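Local coordinates for ribosomal protein s2-related protein (Deinococcus radiodurans, PDB 2JH3) that binds a [4Fe-4S] cluster and has a chelatase-like fold, and may act as a sirohydrochlorin ferrochelatase, at residues T159-L164 with A171-V176; T144-A149 with S196-R201; W281-H286 with T439-V444; G291-E296 with L312-A317. All coordinates share one frame; numbering follows the deposited sequence.

How the contacts relate
Contacts 1 and 2 lie in a chelatase-like part of the chain, their centres 10 Å apart, and both reach the same parallel sheet, in which strands 172-177 and 144-149 are neighbours. Along the chain, contact 1 is nested inside the loop that contact 2 closes. Contacts 3 and 4 follow, 54 to 56 Å away centre to centre and across the centre of the chain. Contact 3 joins the stabilising domain to the iron-sulfur domain, whereas contact 4 lies within the stabilising domain. Their own centres are 16 Å apart; contact 4 is nested within contact 3, and L294 packs on both L284 and I440. Both of these contacts touch the second subunit.

Contact 1 (T159-L164 with A171-V176); sequences THAQAL and AGVEVV
A161 and V173 meet within a beta-alpha-beta crossover of the CbiX, chelatase-like domain, in which strand 144-149 leads through helix 155-167 into strand 172-177 of a parallel sheet. The helix runs almost exactly against the second strand, the directions of the two short segments differing by 168° and their axes coming within 8.0 Å. The small methyl of A161 faces the strand and touches two valines: its CB is 4.0 Å from V173 CG1 and equally far from V175 CG2. One branch of each valine therefore closes on the same methyl, and V173 CG1 also lies 3.8 Å from the carbonyl O of A161. The other branch of V173 serves the next turn of the helix, with CG2 4.0 Å from L164 CB. This division follows from the torsion of V173, which sets CG1 opposite the backbone N (chi1 -170°) and CG2 opposite the carbonyl carbon, so that the fork spans A161 and L164. The side chains meet through apolar contacts alone, and all four touching residues are buried.

Farther out, L164 turns its side chain to A123, I126 and A127 of helix 122-133 and to L145 of the central strand, while A161 and V173 both rest on L147. V175 meets L157 and E158, one turn earlier in the same helix. Backbone bonds from E174 to L145 and L147 hold the strand in the sheet, and at the end of the helix the guanidinium of R165 returns to the strand, its NH2 donating a hydrogen bond to the carbonyl O of V173.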
loop_
_atom_site.group_PDB
_atom_site.type_symbol
_atom_site.label_atom_id
_atom_site.label_comp_id
_atom_site.label_asym_id
_atom_site.label_seq_id
_atom_site.Cartn_x
_atom_site.Cartn_y
_atom_site.Cartn_z
ATOM N N THR A 159 29.439 -27.809 -21.859
ATOM C CA THR A 159 30.642 -27.354 -22.601
ATOM C C THR A 159 31.765 -26.960 -21.652
ATOM O O THR A 159 32.872 -27.469 -21.749
ATOM C CB THR A 159 30.236 -26.283 -23.584
ATOM O OG1 THR A 159 29.363 -26.899 -24.539
ATOM C CG2 THR A 159 31.428 -25.674 -24.284
ATOM N N HIS A 160 31.463 -26.152 -20.647
ATOM C CA HIS A 160 32.455 -25.793 -19.652
ATOM C C HIS A 160 32.999 -26.967 -18.824
ATOM O O HIS A 160 34.184 -26.955 -18.437
ATOM C CB HIS A 160 31.877 -24.772 -18.686
ATOM C CG HIS A 160 31.433 -23.530 -19.380
ATOM N ND1 HIS A 160 30.184 -22.960 -19.192
ATOM C CD2 HIS A 160 32.020 -22.840 -20.378
ATOM C CE1 HIS A 160 30.057 -21.930 -20.020
ATOM N NE2 HIS A 160 31.154 -21.838 -20.749
ATOM N N ALA A 161 32.101 -27.891 -18.458
ATOM C CA ALA A 161 32.509 -29.076 -17.659
ATOM C C ALA A 161 33.613 -29.819 -18.439
ATOM O O ALA A 161 34.658 -30.150 -17.870
ATOM C CB ALA A 161 31.310 -29.948 -17.366
ATOM N N GLN A 162 33.454 -29.918 -19.757
ATOM C CA GLN A 162 34.495 -30.586 -20.576
ATOM C C GLN A 162 35.821 -29.806 -20.695
ATOM O O GLN A 162 36.890 -30.403 -20.596
ATOM C CB GLN A 162 33.957 -31.000 -21.926
ATOM C CG GLN A 162 35.008 -31.718 -22.819
ATOM C CD GLN A 162 35.538 -33.070 -22.260
ATOM O OE1 GLN A 162 34.954 -33.681 -21.365
ATOM N NE2 GLN A 162 36.634 -33.540 -22.839
ATOM N N ALA A 163 35.779 -28.475 -20.828
ATOM C CA ALA A 163 37.002 -27.709 -20.795
ATOM C C ALA A 163 37.739 -27.850 -19.470
ATOM O O ALA A 163 38.974 -27.715 -19.401
ATOM C CB ALA A 163 36.699 -26.234 -21.041
ATOM N N LEU A 164 37.014 -28.028 -18.376
ATOM C CA LEU A 164 37.691 -28.047 -17.092
ATOM C C LEU A 164 38.350 -29.410 -16.865
ATOM O O LEU A 164 39.338 -29.502 -16.102
ATOM C CB LEU A 164 36.732 -27.709 -15.965
ATOM C CG LEU A 164 36.314 -26.234 -15.821
ATOM C CD1 LEU A 164 34.956 -26.197 -15.100
ATOM C CD2 LEU A 164 37.376 -25.395 -15.114
ATOM N N ALA A 171 40.544 -33.549 -9.837
ATOM C CA ALA A 171 40.450 -35.019 -9.951
ATOM C C ALA A 171 39.469 -35.452 -10.992
ATOM O O ALA A 171 39.695 -36.414 -11.695
ATOM C CB ALA A 171 40.084 -35.647 -8.574
ATOM N N GLY A 172 38.342 -34.768 -11.091
ATOM C CA GLY A 172 37.445 -34.990 -12.206
ATOM C C GLY A 172 36.383 -33.883 -12.208
ATOM O O GLY A 172 36.374 -33.031 -11.318
ATOM N N VAL A 173 35.509 -33.922 -13.202
ATOM C CA VAL A 173 34.405 -32.934 -13.318
ATOM C C VAL A 173 33.085 -33.572 -13.705
ATOM O O VAL A 173 32.960 -34.231 -14.742
ATOM C CB VAL A 173 34.755 -31.755 -14.300
ATOM C CG1 VAL A 173 33.697 -30.649 -14.180
ATOM C CG2 VAL A 173 36.149 -31.169 -13.964
ATOM N N GLU A 174 32.085 -33.363 -12.853
ATOM C CA GLU A 174 30.700 -33.849 -13.108
ATOM C C GLU A 174 29.620 -32.747 -12.884
ATOM O O GLU A 174 29.710 -31.978 -11.920
ATOM C CB GLU A 174 30.386 -35.021 -12.164
ATOM C CG GLU A 174 31.425 -36.173 -12.206
ATOM C CD GLU A 174 31.516 -36.841 -13.566
ATOM O OE1 GLU A 174 30.527 -36.731 -14.350
ATOM O OE2 GLU A 174 32.582 -37.457 -13.858
ATOM N N VAL A 175 28.597 -32.750 -13.731
ATOM C CA VAL A 175 27.375 -31.933 -13.576
ATOM C C VAL A 175 26.346 -32.708 -12.750
ATOM O O VAL A 175 26.179 -33.873 -12.952
ATOM C CB VAL A 175 26.731 -31.548 -14.992
ATOM C CG1 VAL A 175 25.433 -30.768 -14.864
ATOM C CG2 VAL A 175 27.736 -30.781 -15.867
ATOM N N VAL A 176 25.703 -32.056 -11.801
ATOM C CA VAL A 176 24.587 -32.631 -11.051
ATOM C C VAL A 176 23.430 -31.608 -11.023
ATOM O O VAL A 176 23.665 -30.419 -11.190
ATOM C CB VAL A 176 24.989 -33.031 -9.605
ATOM C CG1 VAL A 176 25.982 -34.141 -9.638
ATOM C CG2 VAL A 176 25.567 -31.912 -8.889
#

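Contact 2 (T144-A149 with S196-R201); sequences TLLLLA and SEWPSR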
loop_
_atom_site.group_PDB
_atom_site.type_symbol
_atom_site.label_atom_id
_atom_site.label_comp_id
_atom_site.label_asym_id
_atom_site.label_seq_id
_atom_site.Cartn_x
_atom_site.Cartn_y
_atom_site.Cartn_z
ATOM N N THR A 144 37.325 -33.748 -6.594
ATOM C CA THR A 144 36.368 -33.806 -7.706
ATOM C C THR A 144 35.484 -32.562 -7.632
ATOM O O THR A 144 35.023 -32.149 -6.541
ATOM C CB THR A 144 35.459 -35.089 -7.745
ATOM O OG1 THR A 144 36.269 -36.236 -7.728
ATOM C CG2 THR A 144 34.638 -35.160 -9.000
ATOM N N LEU A 145 35.304 -31.984 -8.829
ATOM C CA LEU A 145 34.627 -30.700 -9.048
ATOM C C LEU A 145 33.225 -31.045 -9.444
ATOM O O LEU A 145 33.026 -31.665 -10.456
ATOM C CB LEU A 145 35.236 -29.962 -10.247
ATOM C CG LEU A 145 35.114 -28.420 -10.245
ATOM C CD1 LEU A 145 35.139 -27.899 -11.612
ATOM C CD2 LEU A 145 33.982 -27.854 -9.417
ATOM N N LEU A 146 32.261 -30.659 -8.636
ATOM C CA LEU A 146 30.871 -30.893 -8.982
ATOM C C LEU A 146 30.220 -29.551 -9.350
ATOM O O LEU A 146 30.327 -28.602 -8.607
ATOM C CB LEU A 146 30.140 -31.483 -7.765
ATOM C CG LEU A 146 30.021 -32.997 -7.546
ATOM C CD1 LEU A 146 30.940 -33.818 -8.334
ATOM C CD2 LEU A 146 30.122 -33.273 -6.039
ATOM N N LEU A 147 29.481 -29.538 -10.457
ATOM C CA LEU A 147 28.834 -28.331 -10.983
ATOM C C LEU A 147 27.319 -28.539 -10.912
ATOM O O LEU A 147 26.790 -29.409 -11.589
ATOM C CB LEU A 147 29.250 -28.091 -12.443
ATOM C CG LEU A 147 30.775 -27.994 -12.670
ATOM C CD1 LEU A 147 31.107 -27.793 -14.121
ATOM C CD2 LEU A 147 31.376 -26.919 -11.838
ATOM N N LEU A 148 26.636 -27.719 -10.114
ATOM C CA LEU A 148 25.181 -27.803 -9.968
ATOM C C LEU A 148 24.403 -26.972 -11.031
ATOM O O LEU A 148 24.574 -25.792 -11.099
ATOM C CB LEU A 148 24.823 -27.326 -8.579
ATOM C CG LEU A 148 23.370 -27.416 -8.159
ATOM C CD1 LEU A 148 22.902 -28.881 -8.081
ATOM C CD2 LEU A 148 23.221 -26.709 -6.856
ATOM N N ALA A 149 23.621 -27.623 -11.888
ATOM C CA ALA A 149 22.636 -26.949 -12.749
ATOM C C ALA A 149 21.229 -26.908 -12.171
ATOM O O ALA A 149 20.784 -27.846 -11.489
ATOM C CB ALA A 149 22.573 -27.598 -14.056
ATOM N N SER A 196 21.246 -35.242 -5.044
ATOM C CA SER A 196 20.967 -36.234 -3.995
ATOM C C SER A 196 21.668 -37.589 -4.265
ATOM O O SER A 196 21.755 -38.421 -3.397
ATOM C CB SER A 196 19.462 -36.378 -3.808
ATOM O OG SER A 196 18.915 -37.004 -4.931
ATOM N N GLU A 197 22.252 -37.756 -5.453
ATOM C CA GLU A 197 23.029 -38.903 -5.802
ATOM C C GLU A 197 24.513 -38.547 -6.071
ATOM O O GLU A 197 25.252 -39.312 -6.704
ATOM C CB GLU A 197 22.422 -39.489 -7.075
ATOM C CG GLU A 197 20.981 -39.975 -6.952
ATOM C CD GLU A 197 20.893 -41.284 -6.178
ATOM O OE1 GLU A 197 19.892 -41.484 -5.444
ATOM O OE2 GLU A 197 21.838 -42.103 -6.300
ATOM N N TRP A 198 24.987 -37.414 -5.591
ATOM C CA TRP A 198 26.322 -36.924 -6.028
ATOM C C TRP A 198 27.513 -37.869 -5.785
ATOM O O TRP A 198 28.420 -37.909 -6.603
ATOM C CB TRP A 198 26.647 -35.520 -5.451
ATOM C CG TRP A 198 26.943 -35.435 -3.978
ATOM C CD1 TRP A 198 26.079 -35.042 -2.990
ATOM C CD2 TRP A 198 28.200 -35.671 -3.329
ATOM N NE1 TRP A 198 26.694 -35.073 -1.760
ATOM C CE2 TRP A 198 28.001 -35.457 -1.937
ATOM C CE3 TRP A 198 29.444 -36.142 -3.764
ATOM C CZ2 TRP A 198 29.017 -35.675 -0.982
ATOM C CZ3 TRP A 198 30.440 -36.348 -2.826
ATOM C CH2 TRP A 198 30.222 -36.130 -1.446
ATOM N N PRO A 199 27.560 -38.583 -4.645
ATOM C CA PRO A 199 28.713 -39.472 -4.447
ATOM C C PRO A 199 28.837 -40.613 -5.515
ATOM O O PRO A 199 29.928 -41.150 -5.698
ATOM C CB PRO A 199 28.489 -40.000 -3.022
ATOM C CG PRO A 199 27.503 -39.020 -2.384
ATOM C CD PRO A 199 26.642 -38.633 -3.490
ATOM N N SER A 200 27.750 -40.936 -6.229
ATOM C CA SER A 200 27.791 -41.863 -7.369
ATOM C C SER A 200 28.688 -41.380 -8.520
ATOM O O SER A 200 29.007 -42.164 -9.443
ATOM C CB SER A 200 26.393 -42.073 -7.934
ATOM O OG SER A 200 25.927 -40.960 -8.682
ATOM N N ARG A 201 29.099 -40.106 -8.472
ATOM C CA ARG A 201 29.904 -39.510 -9.534
ATOM C C ARG A 201 31.266 -39.047 -9.040
ATOM O O ARG A 201 31.935 -38.278 -9.695
ATOM C CB ARG A 201 29.129 -38.343 -10.178
ATOM C CG ARG A 201 28.052 -38.773 -11.188
ATOM C CD ARG A 201 28.689 -39.553 -12.407
ATOM N NE ARG A 201 27.669 -39.790 -13.426
ATOM C CZ ARG A 201 26.782 -40.780 -13.370
ATOM N NH1 ARG A 201 26.826 -41.635 -12.353
ATOM N NH2 ARG A 201 25.835 -40.908 -14.312
#
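The first torsion of W198 places CG between the backbone N and the carbonyl carbon (chi1 71°), which turns the indole toward strand 144-149 and into the reach of L146. The leucine has unusual torsions of its own, chi1 -92° with a nearly eclipsed chi2 of 16°, and these carry CD2 to the six-membered part of the ring. There L146 CD2 lies 3.7 Å from W198 CE3 and 4.1 Å from W198 CD2. The methyl comes in obliquely, and the two side chains cross at about a right angle. A second, looser touch lies toward the start of the strand, where T144 CG2 approaches the carbonyl O of R201 at 4.2 Å.

The tryptophan is presented by a 3-10 segment. P199, next in the chain, lays its CG over the centre of one face of the indole, 3.5 Å above the plane, and so backs the ring from within its own segment. The turn is tightened at E197, whose carbonyl O accepts from both the backbone N of S200 and its hydroxyl; the bond from S200 OG to E197 O measures 2.7 Å. R201 N donates in turn to W198 O.

The contact packs the connection between strands 193-194 and 207-211 against a face of the parallel sheet of the chelatase-like domain. Strand 144-149 lies between strands 172-177 and 207-211, and A207 of the latter touches both L146 and W198. Helix 218-234 also lines the site, L228 and A231 reaching the indole, while L145 and L147 point to helix 155-167.

Contact 3 (W281-H286 with T439-V444); sequences WAALRH and TIFSGV
Segment 281-286 is a stretch of helix 275-290, and the loop 439-444 comes nearest to it at a short 3-10 turn, with A283 CA and F441 CA 7.7 Å apart. An ST turn begins segment 439-444: the hydroxyl of T439 accepts from the backbone N two residues on, F441 N, at 3.0 Å. Contact between the segments falls to the phenyl group of F441. Its CG stands opposite the carbonyl carbon (chi1 -70°), and from there the ring extends to the helix so that CE1 reaches A283. The methyl of A283 makes an off-centre CH-pi contact, its CB 4.2 Å from the centroid of the F441 ring and 28° off the ring normal; the shortest separation, from A283 CB to F441 CE1, is 3.8 Å. The same ring carbon lies 3.9 Å from the backbone N of L284, and the ring thus meets both the main chain of the helix and the methyl, obliquely. I440 CG1 lies over one face of the phenyl ring, toward its rim.

In this way the stabilising domain is joined to the iron-sulfur cluster-binding domain, though away from the cluster itself. L284 continues the apolar layer to I376 and L368. E383 of helix 375-383 holds the loop through hydrogen bonds between its OE2 and the hydroxyls of T439 and S442. Inside the loop, the carbonyl O of T439 accepts from two backbone donors, S442 N at 2.8 Å and V444 N at 3.3 Å.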
loop_
_atom_site.group_PDB
_atom_site.type_symbol
_atom_site.label_atom_id
_atom_site.label_comp_id
_atom_site.label_asym_id
_atom_site.label_seq_id
_atom_site.Cartn_x
_atom_site.Cartn_y
_atom_site.Cartn_z
ATOM N N TRP A 281 18.472 15.362 -18.885
ATOM C CA TRP A 281 19.326 15.559 -17.729
ATOM C C TRP A 281 19.710 17.004 -17.540
ATOM O O TRP A 281 19.921 17.423 -16.412
ATOM C CB TRP A 281 20.493 14.533 -17.719
ATOM C CG TRP A 281 19.857 13.189 -17.417
ATOM C CD1 TRP A 281 19.468 12.270 -18.303
ATOM C CD2 TRP A 281 19.499 12.689 -16.122
ATOM N NE1 TRP A 281 18.925 11.194 -17.663
ATOM C CE2 TRP A 281 18.890 11.457 -16.311
ATOM C CE3 TRP A 281 19.582 13.212 -14.832
ATOM C CZ2 TRP A 281 18.390 10.699 -15.257
ATOM C CZ3 TRP A 281 19.095 12.466 -13.766
ATOM C CH2 TRP A 281 18.514 11.216 -13.988
ATOM N N ALA A 282 19.755 17.785 -18.620
ATOM C CA ALA A 282 19.898 19.257 -18.466
ATOM C C ALA A 282 18.700 19.856 -17.724
ATOM O O ALA A 282 18.839 20.797 -16.863
ATOM C CB ALA A 282 20.075 19.930 -19.802
ATOM N N ALA A 283 17.507 19.364 -18.037
ATOM C CA ALA A 283 16.317 19.804 -17.310
ATOM C C ALA A 283 16.378 19.451 -15.810
ATOM O O ALA A 283 16.022 20.230 -14.879
ATOM C CB ALA A 283 15.113 19.186 -17.897
ATOM N N LEU A 284 16.859 18.263 -15.550
ATOM C CA LEU A 284 16.941 17.799 -14.153
ATOM C C LEU A 284 17.941 18.648 -13.378
ATOM O O LEU A 284 17.637 19.044 -12.294
ATOM C CB LEU A 284 17.330 16.315 -14.101
ATOM C CG LEU A 284 17.522 15.591 -12.730
ATOM C CD1 LEU A 284 18.808 15.888 -12.016
ATOM C CD2 LEU A 284 16.413 15.908 -11.774
ATOM N N ARG A 285 19.149 18.867 -13.934
ATOM C CA ARG A 285 20.151 19.740 -13.304
ATOM C C ARG A 285 19.602 21.136 -12.956
ATOM O O ARG A 285 19.809 21.664 -11.892
ATOM C CB ARG A 285 21.372 19.867 -14.189
ATOM C CG ARG A 285 22.251 18.685 -14.109
ATOM C CD ARG A 285 23.621 18.868 -14.710
ATOM N NE ARG A 285 23.563 19.291 -16.124
ATOM C CZ ARG A 285 23.420 18.487 -17.180
ATOM N NH1 ARG A 285 23.293 17.169 -17.054
ATOM N NH2 ARG A 285 23.409 19.013 -18.395
ATOM N N HIS A 286 18.811 21.691 -13.851
ATOM C CA HIS A 286 18.157 22.940 -13.586
ATOM C C HIS A 286 17.222 22.896 -12.387
ATOM O O HIS A 286 17.241 23.726 -11.462
ATOM C CB HIS A 286 17.379 23.302 -14.859
ATOM C CG HIS A 286 16.910 24.725 -14.854
ATOM N ND1 HIS A 286 15.674 25.094 -14.373
ATOM C CD2 HIS A 286 17.544 25.867 -15.198
ATOM C CE1 HIS A 286 15.556 26.403 -14.453
ATOM N NE2 HIS A 286 16.668 26.896 -14.973
ATOM N N THR A 439 3.948 17.484 -15.218
ATOM C CA THR A 439 4.864 16.549 -14.602
ATOM C C THR A 439 5.722 17.196 -13.538
ATOM O O THR A 439 5.628 18.388 -13.252
ATOM C CB THR A 439 5.839 15.893 -15.572
ATOM O OG1 THR A 439 6.825 16.853 -15.935
ATOM C CG2 THR A 439 5.152 15.325 -16.796
ATOM N N ILE A 440 6.630 16.378 -12.957
ATOM C CA ILE A 440 7.655 16.908 -12.109
ATOM C C ILE A 440 8.344 18.128 -12.612
ATOM O O ILE A 440 8.703 19.028 -11.793
ATOM C CB ILE A 440 8.738 15.808 -11.772
ATOM C CG1 ILE A 440 9.396 15.294 -13.034
ATOM C CG2 ILE A 440 8.026 14.744 -10.918
ATOM C CD1 ILE A 440 10.595 14.306 -12.711
ATOM N N PHE A 441 8.546 18.168 -13.914
ATOM C CA PHE A 441 9.178 19.355 -14.525
ATOM C C PHE A 441 8.330 20.634 -14.553
ATOM O O PHE A 441 8.897 21.760 -14.703
ATOM C CB PHE A 441 9.696 19.016 -15.902
ATOM C CG PHE A 441 10.887 18.098 -15.867
ATOM C CD1 PHE A 441 12.034 18.458 -15.182
ATOM C CD2 PHE A 441 10.853 16.917 -16.474
ATOM C CE1 PHE A 441 13.091 17.600 -15.102
ATOM C CE2 PHE A 441 11.919 16.042 -16.384
ATOM C CZ PHE A 441 13.025 16.378 -15.710
ATOM N N SER A 442 7.018 20.507 -14.371
ATOM C CA SER A 442 6.140 21.654 -14.122
ATOM C C SER A 442 5.916 21.936 -12.631
ATOM O O SER A 442 4.985 22.645 -12.269
ATOM C CB SER A 442 4.772 21.494 -14.758
ATOM O OG SER A 442 4.951 21.276 -16.146
ATOM N N GLY A 443 6.698 21.341 -11.768
ATOM C CA GLY A 443 6.575 21.563 -10.341
ATOM C C GLY A 443 5.537 20.711 -9.638
ATOM O O GLY A 443 5.217 20.963 -8.456
ATOM N N VAL A 444 5.029 19.669 -10.291
ATOM C CA VAL A 444 4.098 18.738 -9.654
ATOM C C VAL A 444 4.820 17.443 -9.231
ATOM O O VAL A 444 5.061 16.585 -10.067
ATOM C CB VAL A 444 2.886 18.396 -10.581
ATOM C CG1 VAL A 444 1.853 17.574 -9.822
ATOM C CG2 VAL A 444 2.228 19.677 -10.991
#

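Contact 4 (G291-E296 with L312-A317); sequences GGRLGE and LDEGRA
R293 and E314 form a salt bridge within the DR2241 stabilising domain, between strand 292-294, outermost in its sheet within the chain, and a type II beta turn, D313 to R316, that follows strand 305-310. R293 NH2 donates to E314 OE1 at 2.9 Å in a nearly straight bond (167°). The oxygen sits in the guanidinium plane, but the donor meets it from above the carboxylate, the two planes being 49° apart. A water completes a ring beside this bond, accepting from R293 NH1 at 2.8 Å and donating to E314 OE1 at 2.6 Å. Both terminal nitrogens, NH1 and NH2, are thus engaged. E314 OE1 and R293 NE also form weak, long ion pairs with R293 NE and E314 OE1 of the second subunit.

E314 reaches out because its CG lies opposite the backbone N (chi1 -168°) and its chain is extended beyond. R293 and E314 both pack on L298 of the adjoining strand. P445 of the second subunit lies against E314, and its Q438 bonds to G315 and A317. The turn that carries E314 is braced by a second salt bridge, in which R316 NH1 donates to D313 OD1 at 2.8 Å, the oxygen lying in the guanidinium plane of R316.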
loop_
_atom_site.group_PDB
_atom_site.type_symbol
_atom_site.label_atom_id
_atom_site.label_comp_id
_atom_site.label_asym_id
_atom_site.label_seq_id
_atom_site.Cartn_x
_atom_site.Cartn_y
_atom_site.Cartn_z
ATOM N N GLY A 291 16.389 23.276 -6.080
ATOM C CA GLY A 291 15.712 22.543 -5.050
ATOM C C GLY A 291 14.419 22.113 -5.719
ATOM O O GLY A 291 13.829 22.867 -6.506
ATOM N N GLY A 292 14.016 20.887 -5.539
ATOM C CA GLY A 292 12.740 20.447 -6.107
ATOM C C GLY A 292 12.327 19.183 -5.439
ATOM O O GLY A 292 13.055 18.651 -4.601
ATOM N N ARG A 293 11.154 18.705 -5.821
ATOM C CA ARG A 293 10.591 17.463 -5.355
ATOM C C ARG A 293 10.249 16.562 -6.515
ATOM O O ARG A 293 9.669 17.021 -7.507
ATOM C CB ARG A 293 9.332 17.752 -4.559
ATOM C CG ARG A 293 9.528 18.515 -3.315
ATOM C CD ARG A 293 8.251 19.270 -2.858
ATOM N NE ARG A 293 8.607 20.146 -1.751
ATOM C CZ ARG A 293 8.799 19.785 -0.500
ATOM N NH1 ARG A 293 8.475 18.558 -0.056
ATOM N NH2 ARG A 293 9.227 20.710 0.366
ATOM N N LEU A 294 10.610 15.287 -6.420
ATOM C CA LEU A 294 10.391 14.308 -7.461
ATOM C C LEU A 294 9.736 13.128 -6.806
ATOM O O LEU A 294 10.366 12.469 -5.961
ATOM C CB LEU A 294 11.766 13.859 -8.075
ATOM C CG LEU A 294 12.723 14.891 -8.681
ATOM C CD1 LEU A 294 13.925 14.253 -9.424
ATOM C CD2 LEU A 294 12.013 15.769 -9.704
ATOM N N GLY A 295 8.447 12.862 -7.081
ATOM C CA GLY A 295 7.756 11.758 -6.383
ATOM C C GLY A 295 7.819 12.006 -4.897
ATOM O O GLY A 295 7.352 13.026 -4.396
ATOM N N GLU A 296 8.408 11.058 -4.159
ATOM C CA GLU A 296 8.511 11.106 -2.726
ATOM C C GLU A 296 9.901 11.550 -2.236
ATOM O O GLU A 296 10.207 11.395 -1.028
ATOM C CB GLU A 296 8.259 9.723 -2.151
ATOM C CG GLU A 296 6.793 9.204 -2.207
ATOM C CD GLU A 296 6.606 7.856 -1.382
ATOM O OE1 GLU A 296 7.011 6.783 -1.896
ATOM O OE2 GLU A 296 5.969 7.880 -0.288
ATOM N N LEU A 312 8.701 13.068 3.466
ATOM C CA LEU A 312 8.173 12.951 4.806
ATOM C C LEU A 312 9.219 13.283 5.901
ATOM O O LEU A 312 8.867 13.540 7.040
ATOM C CB LEU A 312 7.585 11.519 5.079
ATOM C CG LEU A 312 6.265 11.130 4.334
ATOM C CD1 LEU A 312 5.962 9.654 4.574
ATOM C CD2 LEU A 312 5.153 11.981 4.778
ATOM N N ASP A 313 10.497 13.139 5.553
ATOM C CA ASP A 313 11.612 13.450 6.422
ATOM C C ASP A 313 12.115 14.895 6.236
ATOM O O ASP A 313 13.152 15.198 6.782
ATOM C CB ASP A 313 12.794 12.448 6.130
ATOM C CG ASP A 313 12.539 11.055 6.715
ATOM O OD1 ASP A 313 11.759 10.932 7.719
ATOM O OD2 ASP A 313 13.105 10.086 6.156
ATOM N N GLU A 314 11.449 15.765 5.425
ATOM C CA GLU A 314 11.776 17.176 5.428
ATOM C C GLU A 314 11.898 17.723 6.843
ATOM O O GLU A 314 11.126 17.340 7.675
ATOM C CB GLU A 314 10.755 17.998 4.615
ATOM C CG GLU A 314 11.270 19.377 4.390
ATOM C CD GLU A 314 10.353 20.313 3.674
ATOM O OE1 GLU A 314 9.261 19.905 3.188
ATOM O OE2 GLU A 314 10.824 21.465 3.529
ATOM N N GLY A 315 12.927 18.538 7.162
ATOM C CA GLY A 315 13.060 19.110 8.505
ATOM C C GLY A 315 13.664 18.181 9.580
ATOM O O GLY A 315 14.006 18.574 10.707
ATOM N N ARG A 316 13.835 16.927 9.247
ATOM C CA ARG A 316 14.229 15.983 10.244
ATOM C C ARG A 316 15.732 16.147 10.527
ATOM O O ARG A 316 16.536 16.288 9.620
ATOM C CB ARG A 316 13.944 14.554 9.763
ATOM C CG ARG A 316 14.001 13.564 10.816
ATOM C CD ARG A 316 13.342 12.295 10.349
ATOM N NE ARG A 316 13.716 11.200 11.187
ATOM C CZ ARG A 316 13.499 9.924 10.945
ATOM N NH1 ARG A 316 12.879 9.447 9.870
ATOM N NH2 ARG A 316 13.918 9.084 11.837
ATOM N N ALA A 317 16.099 16.039 11.789
ATOM C CA ALA A 317 17.486 16.184 12.180
ATOM C C ALA A 317 18.412 15.258 11.383
ATOM O O ALA A 317 18.167 14.062 11.217
ATOM C CB ALA A 317 17.608 15.961 13.663
HETATM O O HOH W 1 8.175 17.582 2.575
#